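Local atomic coordinates of fimbrial subunit type 1 (Actinomyces oris, PDB entry 3UXF), a protein that forms the shaft of type 1 fimbriae as their major subunit, a surface pilin made of beta-sandwich domains and attached to the cell wall. Residues A[140-145]-A[150-155]. Residues are numbered along the deposited sequence; the frame is centred on the assembly and turned at random.
Sequences VSETRT and IPAEDF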
loop_
_atom_site.group_PDB
_atom_site.type_symbol
_atom_site.label_atom_id
_atom_site.label_comp_id
_atom_site.label_asym_id
_atom_site.label_seq_id
_atom_site.Cartn_x
_atom_site.Cartn_y
_atom_site.Cartn_z
ATOM N N VAL A 140 -17.877 -24.167 3.590
ATOM C CA VAL A 140 -16.672 -24.000 2.789
ATOM C C VAL A 140 -15.707 -23.069 3.492
ATOM O O VAL A 140 -16.077 -21.938 3.845
ATOM C CB VAL A 140 -17.015 -23.438 1.407
ATOM C CG1 VAL A 140 -15.757 -23.371 0.509
ATOM C CG2 VAL A 140 -18.126 -24.292 0.754
ATOM N N SER A 141 -14.484 -23.526 3.686
ATOM C CA SER A 141 -13.501 -22.726 4.410
ATOM C C SER A 141 -12.152 -22.734 3.697
ATOM O O SER A 141 -11.681 -23.766 3.204
ATOM C CB SER A 141 -13.365 -23.269 5.834
ATOM O OG SER A 141 -12.421 -22.495 6.570
ATOM N N GLU A 142 -11.500 -21.575 3.652
ATOM C CA GLU A 142 -10.154 -21.532 3.117
ATOM C C GLU A 142 -9.163 -21.978 4.180
ATOM O O GLU A 142 -8.993 -21.306 5.197
ATOM C CB GLU A 142 -9.824 -20.106 2.661
ATOM C CG GLU A 142 -8.490 -19.974 1.970
ATOM C CD GLU A 142 -8.309 -18.586 1.349
ATOM O OE1 GLU A 142 -9.279 -18.038 0.792
ATOM O OE2 GLU A 142 -7.182 -18.060 1.388
ATOM N N THR A 143 -8.540 -23.131 3.968
ATOM C CA THR A 143 -7.776 -23.772 5.039
ATOM C C THR A 143 -6.257 -23.714 4.885
ATOM O O THR A 143 -5.522 -24.105 5.812
ATOM C CB THR A 143 -8.202 -25.247 5.199
ATOM O OG1 THR A 143 -8.261 -25.865 3.905
ATOM C CG2 THR A 143 -9.580 -25.327 5.862
ATOM N N ARG A 144 -5.785 -23.310 3.707
ATOM C CA ARG A 144 -4.370 -22.927 3.569
ATOM C C ARG A 144 -4.237 -21.748 2.632
ATOM O O ARG A 144 -4.703 -21.791 1.484
ATOM C CB ARG A 144 -3.473 -24.073 3.072
ATOM C CG ARG A 144 -1.996 -23.711 3.263
ATOM C CD ARG A 144 -1.020 -24.700 2.659
ATOM N NE ARG A 144 -1.406 -25.127 1.319
ATOM C CZ ARG A 144 -1.267 -24.407 0.203
ATOM N NH1 ARG A 144 -0.752 -23.177 0.221
ATOM N NH2 ARG A 144 -1.666 -24.930 -0.949
ATOM N N THR A 145 -3.547 -20.708 3.114
ATOM C CA THR A 145 -3.500 -19.433 2.440
ATOM C C THR A 145 -2.054 -18.982 2.422
ATOM O O THR A 145 -1.484 -18.849 3.485
ATOM C CB THR A 145 -4.300 -18.386 3.233
ATOM O OG1 THR A 145 -5.657 -18.848 3.439
ATOM C CG2 THR A 145 -4.326 -17.045 2.504
ATOM N N ILE A 150 -5.111 -12.592 1.028
ATOM C CA ILE A 150 -6.186 -12.385 1.985
ATOM C C ILE A 150 -7.177 -13.583 1.994
ATOM O O ILE A 150 -7.700 -13.918 0.944
ATOM C CB ILE A 150 -6.966 -11.112 1.634
ATOM C CG1 ILE A 150 -6.018 -9.902 1.714
ATOM C CG2 ILE A 150 -8.114 -10.882 2.632
ATOM C CD1 ILE A 150 -6.604 -8.656 1.096
ATOM N N PRO A 151 -7.420 -14.185 3.169
ATOM C CA PRO A 151 -8.324 -15.348 3.175
ATOM C C PRO A 151 -9.749 -14.971 2.823
ATOM O O PRO A 151 -10.234 -13.868 3.138
ATOM C CB PRO A 151 -8.321 -15.803 4.638
ATOM C CG PRO A 151 -7.149 -15.190 5.253
ATOM C CD PRO A 151 -6.910 -13.899 4.513
ATOM N N ALA A 152 -10.438 -15.912 2.185
ATOM C CA ALA A 152 -11.888 -15.800 2.027
ATOM C C ALA A 152 -12.649 -15.992 3.336
ATOM O O ALA A 152 -12.195 -16.703 4.248
ATOM C CB ALA A 152 -12.374 -16.832 0.977
ATOM N N GLU A 153 -13.845 -15.404 3.422
ATOM C CA GLU A 153 -14.728 -15.668 4.553
ATOM C C GLU A 153 -15.362 -17.030 4.387
ATOM O O GLU A 153 -15.691 -17.391 3.276
ATOM C CB GLU A 153 -15.846 -14.646 4.602
ATOM C CG GLU A 153 -15.339 -13.253 4.964
ATOM C CD GLU A 153 -16.451 -12.311 5.412
ATOM O OE1 GLU A 153 -17.597 -12.415 4.882
ATOM O OE2 GLU A 153 -16.164 -11.461 6.299
ATOM N N ASP A 154 -15.522 -17.754 5.480
ATOM C CA ASP A 154 -16.256 -19.031 5.442
ATOM C C ASP A 154 -17.681 -18.782 4.954
ATOM O O ASP A 154 -18.300 -17.730 5.234
ATOM C CB ASP A 154 -16.358 -19.670 6.830
ATOM C CG ASP A 154 -15.028 -20.183 7.379
ATOM O OD1 ASP A 154 -14.008 -20.219 6.670
ATOM O OD2 ASP A 154 -15.055 -20.606 8.556
ATOM N N PHE A 155 -18.258 -19.786 4.297
ATOM C CA PHE A 155 -19.613 -19.623 3.824
ATOM C C PHE A 155 -20.271 -20.982 3.664
ATOM O O PHE A 155 -19.585 -22.016 3.702
ATOM C CB PHE A 155 -19.644 -18.816 2.525
ATOM C CG PHE A 155 -18.973 -19.494 1.363
ATOM C CD1 PHE A 155 -19.718 -20.241 0.458
ATOM C CD2 PHE A 155 -17.603 -19.365 1.156
ATOM C CE1 PHE A 155 -19.118 -20.864 -0.609
ATOM C CE2 PHE A 155 -16.997 -19.972 0.087
ATOM C CZ PHE A 155 -17.760 -20.739 -0.810
HETATM O O HOH W 1 -14.340 -20.009 2.007
HETATM O O HOH W 2 -12.772 -19.264 4.544
#
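Glu142 OE1 is gripped twice: Ala152 N donates to it over 2.8 Å, coming from well above the carboxylate plane (61° out of it), and Lys49 forms a salt bridge with the same oxygen. The other oxygen, OE2, accepts a hydrogen bond from Thr145 OG1 at 2.7 Å, which meets it on the anti side, somewhat out of the carboxylate plane, so both ends of the carboxylate are held and its rotation is restrained. With CG anti to the backbone N (chi1 -175°) and an extended chain beyond, Glu142 reaches straight across to Pro151 and Ala152. The ammonium of Lys49, bonded also to Ile150 O, would probably favour the charged form of this carboxylate. Strand 136-144 and strand 155-159 are antiparallel neighbours in a four-stranded sheet of the N-terminal pilin domain, with 155-159 at its edge. Their pairing begins at Val140 and Phe155, a hydrogen-bonded pair: Val140 N to Phe155 O is short and nearly straight (2.7 Å, 175°), whereas Phe155 N to Val140 O is longer and more bent. On the same face of the sheet these two side chains lie side by side, and Val140 CB sits over one face of the Phe155 ring in a CH-pi contact, 3.8 Å from the centroid. Phe79 and Ile81 of strand 78-84 pack against Val140 as well. Beyond this pair no direct backbone hydrogen bond joins the two segments, and side chains and water take over. Ser141 OG donates to Asp154 OD1 at 2.8 Å, tilted out of the carboxylate plane. Water 2 sits between the two backbones: it accepts from Glu142 N at 2.8 Å and lies within donating distance of Ala152 O and Asp154 OD1.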